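Truncated hemoglobin 4 (Chlamydomonas reinhardtii, PDB 6BME) binds heme b as a truncated (2-on-2) hemoglobin with a hexacoordinate iron, and probably binds oxygen. Local coordinates at residues A[37-40]-A[41-45]. Residues are numbered along the deposited sequence; the frame is centred on the assembly and turned at random.
Sequences VDMV and TLIAK. With HEM (protoporphyrin IX containing Fe), chain C.
Asp38 is the N-cap of helix 39-53, its two carboxylate oxygens both gripping Thr41. OD1 of Asp38 accepts from the backbone N of Thr41 at 2.8 Å; the N-H points nearly straight at it (170°) and comes from above the carboxylate plane, while OD2 takes the hydroxyl OG1 of Thr41 in a very short bond of 2.5 Å. Asp38 holds CG between its backbone N and carbonyl carbon (chi1 77°), which brings the carboxylate back over the first turn, and Thr41 places OG1 anti to its carbonyl carbon to meet it. The same rotation sends the methyl CG2 of Thr41 to the heme, 3.5 Å from the propionate carbon CGA.

Next to this methyl, CG1 of Val37 packs against CD2 of Leu42 at 3.5 Å, the two side chains crossing at about a right angle. The backbone between them is fixed by Leu42 N donating to Asp38 O, in the carbonyl plane, and the helical pattern continues from Met39 O to Ile43 N and from Val40 O to Ala44 N. With an alanine at Leu42 the CD2 branch would be gone, and CG1 of Val37 is likely to face a gap where that methyl now lies.

One turn beyond Thr41, whose O accepts from Lys45 N, Lys45 runs its extended chain along the heme, CD 3.3 Å from pyrrole nitrogen ND. A bend at the last torsion (chi4 57°) brings NZ onto the iron at 2.1 Å. His69, on helix 62-75, supplies the other axial ligand, completing the hexacoordinate heme of this globin domain. Farther out, Phe34 in the preceding loop touches both Leu42 and Lys45, and Met39 and Leu42 rest on Tyr21 of helix 10-25, seating this capped first turn between that helix and the heme.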
loop_
_atom_site.group_PDB
_atom_site.type_symbol
_atom_site.label_atom_id
_atom_site.label_comp_id
_atom_site.label_asym_id
_atom_site.label_seq_id
_atom_site.Cartn_x
_atom_site.Cartn_y
_atom_site.Cartn_z
ATOM N N VAL A 37 2.880 -14.327 -6.448
ATOM C CA VAL A 37 2.873 -14.042 -5.016
ATOM C C VAL A 37 1.693 -14.759 -4.371
ATOM O O VAL A 37 0.533 -14.507 -4.720
ATOM C CB VAL A 37 2.808 -12.537 -4.732
ATOM C CG1 VAL A 37 3.034 -12.308 -3.237
ATOM C CG2 VAL A 37 3.844 -11.790 -5.553
ATOM N N ASP A 38 1.986 -15.620 -3.400
ATOM C CA ASP A 38 0.942 -16.395 -2.746
ATOM C C ASP A 38 -0.025 -15.470 -2.011
ATOM O O ASP A 38 0.329 -14.361 -1.603
ATOM C CB ASP A 38 1.567 -17.405 -1.775
ATOM C CG ASP A 38 2.029 -16.763 -0.479
ATOM O OD1 ASP A 38 1.174 -16.585 0.421
ATOM O OD2 ASP A 38 3.232 -16.435 -0.358
ATOM N N MET A 39 -1.254 -15.949 -1.833
ATOM C CA MET A 39 -2.332 -15.096 -1.336
ATOM C C MET A 39 -2.156 -14.738 0.135
ATOM O O MET A 39 -2.632 -13.686 0.578
ATOM C CB MET A 39 -3.677 -15.790 -1.545
ATOM C CG MET A 39 -4.884 -14.889 -1.340
ATOM S SD MET A 39 -5.291 -13.948 -2.830
ATOM C CE MET A 39 -5.972 -15.260 -3.851
ATOM N N VAL A 40 -1.509 -15.603 0.914
ATOM C CA VAL A 40 -1.289 -15.289 2.322
ATOM C C VAL A 40 -0.349 -14.098 2.437
ATOM O O VAL A 40 -0.627 -13.124 3.149
ATOM C CB VAL A 40 -0.758 -16.528 3.074
ATOM C CG1 VAL A 40 -0.330 -16.162 4.492
ATOM C CG2 VAL A 40 -1.812 -17.629 3.101
ATOM N N THR A 41 0.756 -14.138 1.693
ATOM C CA THR A 41 1.672 -13.005 1.649
ATOM C C THR A 41 0.963 -11.729 1.206
ATOM O O THR A 41 1.192 -10.657 1.776
ATOM C CB THR A 41 2.834 -13.329 0.709
ATOM O OG1 THR A 41 3.530 -14.497 1.192
ATOM C CG2 THR A 41 3.781 -12.163 0.605
ATOM N N LEU A 42 0.086 -11.827 0.201
ATOM C CA LEU A 42 -0.568 -10.633 -0.330
ATOM C C LEU A 42 -1.542 -10.044 0.681
ATOM O O LEU A 42 -1.562 -8.830 0.905
ATOM C CB LEU A 42 -1.300 -10.962 -1.633
ATOM C CG LEU A 42 -0.434 -11.111 -2.881
ATOM C CD1 LEU A 42 -1.296 -11.292 -4.120
ATOM C CD2 LEU A 42 0.479 -9.904 -3.020
ATOM N N ILE A 43 -2.374 -10.892 1.283
ATOM C CA ILE A 43 -3.308 -10.408 2.295
ATOM C C ILE A 43 -2.544 -9.792 3.458
ATOM O O ILE A 43 -2.925 -8.738 3.980
ATOM C CB ILE A 43 -4.237 -11.549 2.755
ATOM C CG1 ILE A 43 -5.124 -12.002 1.603
ATOM C CG2 ILE A 43 -5.105 -11.115 3.939
ATOM C CD1 ILE A 43 -5.975 -10.894 1.019
ATOM N N ALA A 44 -1.440 -10.424 3.869
ATOM C CA ALA A 44 -0.640 -9.861 4.953
ATOM C C ALA A 44 -0.047 -8.520 4.549
ATOM O O ALA A 44 -0.013 -7.582 5.351
ATOM C CB ALA A 44 0.470 -10.837 5.369
ATOM N N LYS A 45 0.413 -8.411 3.298
ATOM C CA LYS A 45 0.918 -7.139 2.795
ATOM C C LYS A 45 -0.129 -6.040 2.912
ATOM O O LYS A 45 0.161 -4.930 3.385
ATOM C CB LYS A 45 1.350 -7.289 1.334
ATOM C CG LYS A 45 1.382 -5.960 0.571
ATOM C CD LYS A 45 1.865 -6.163 -0.863
ATOM C CE LYS A 45 1.590 -4.933 -1.729
ATOM N NZ LYS A 45 2.200 -3.673 -1.186
HETATM C CHA HEM C . 5.462 -6.537 -0.435
HETATM C CHB HEM C . 3.893 -2.602 1.889
HETATM C CHC HEM C . 4.058 -0.209 -2.317
HETATM C CHD HEM C . 3.936 -4.471 -4.576
HETATM C C1A HEM C . 5.071 -5.719 0.601
HETATM C C2A HEM C . 4.981 -6.034 2.021
HETATM C C3A HEM C . 4.532 -4.924 2.639
HETATM C C4A HEM C . 4.330 -3.887 1.654
HETATM C CMA HEM C . 4.268 -4.706 4.143
HETATM C CAA HEM C . 5.341 -7.389 2.708
HETATM C CBA HEM C . 4.484 -8.543 2.186
HETATM C CGA HEM C . 4.666 -9.817 2.990
HETATM O O1A HEM C . 5.812 -10.367 3.038
HETATM O O2A HEM C . 3.641 -10.290 3.564
HETATM C C1B HEM C . 3.932 -1.572 0.970
HETATM C C2B HEM C . 3.913 -0.151 1.254
HETATM C C3B HEM C . 3.974 0.494 0.079
HETATM C C4B HEM C . 4.000 -0.492 -0.973
HETATM C CMB HEM C . 3.872 0.488 2.662
HETATM C CAB HEM C . 3.968 2.013 -0.219
HETATM C CBB HEM C . 3.477 2.932 0.612
HETATM C C1C HEM C . 3.942 -1.156 -3.300
HETATM C C2C HEM C . 3.699 -0.897 -4.688
HETATM C C3C HEM C . 3.635 -2.061 -5.330
HETATM C C4C HEM C . 3.865 -3.114 -4.354
HETATM C CMC HEM C . 3.509 0.511 -5.293
HETATM C CAC HEM C . 3.368 -2.211 -6.840
HETATM C CBC HEM C . 2.647 -3.234 -7.305
HETATM C C1D HEM C . 4.420 -5.393 -3.663
HETATM C C2D HEM C . 4.761 -6.774 -3.935
HETATM C C3D HEM C . 5.170 -7.334 -2.797
HETATM C C4D HEM C . 5.113 -6.334 -1.758
HETATM C CMD HEM C . 4.633 -7.452 -5.309
HETATM C CAD HEM C . 5.614 -8.807 -2.557
HETATM C CBD HEM C . 7.049 -9.011 -3.022
HETATM C CGD HEM C . 7.385 -10.470 -2.812
HETATM O O1D HEM C . 6.969 -11.042 -1.773
HETATM O O2D HEM C . 8.082 -11.050 -3.675
HETATM N NA HEM C . 4.654 -4.419 0.427
HETATM N NB HEM C . 3.990 -1.747 -0.404
HETATM N NC HEM C . 4.049 -2.515 -3.135
HETATM N ND HEM C . 4.660 -5.151 -2.318
HETATM FE FE HEM C . 4.316 -3.456 -1.367
#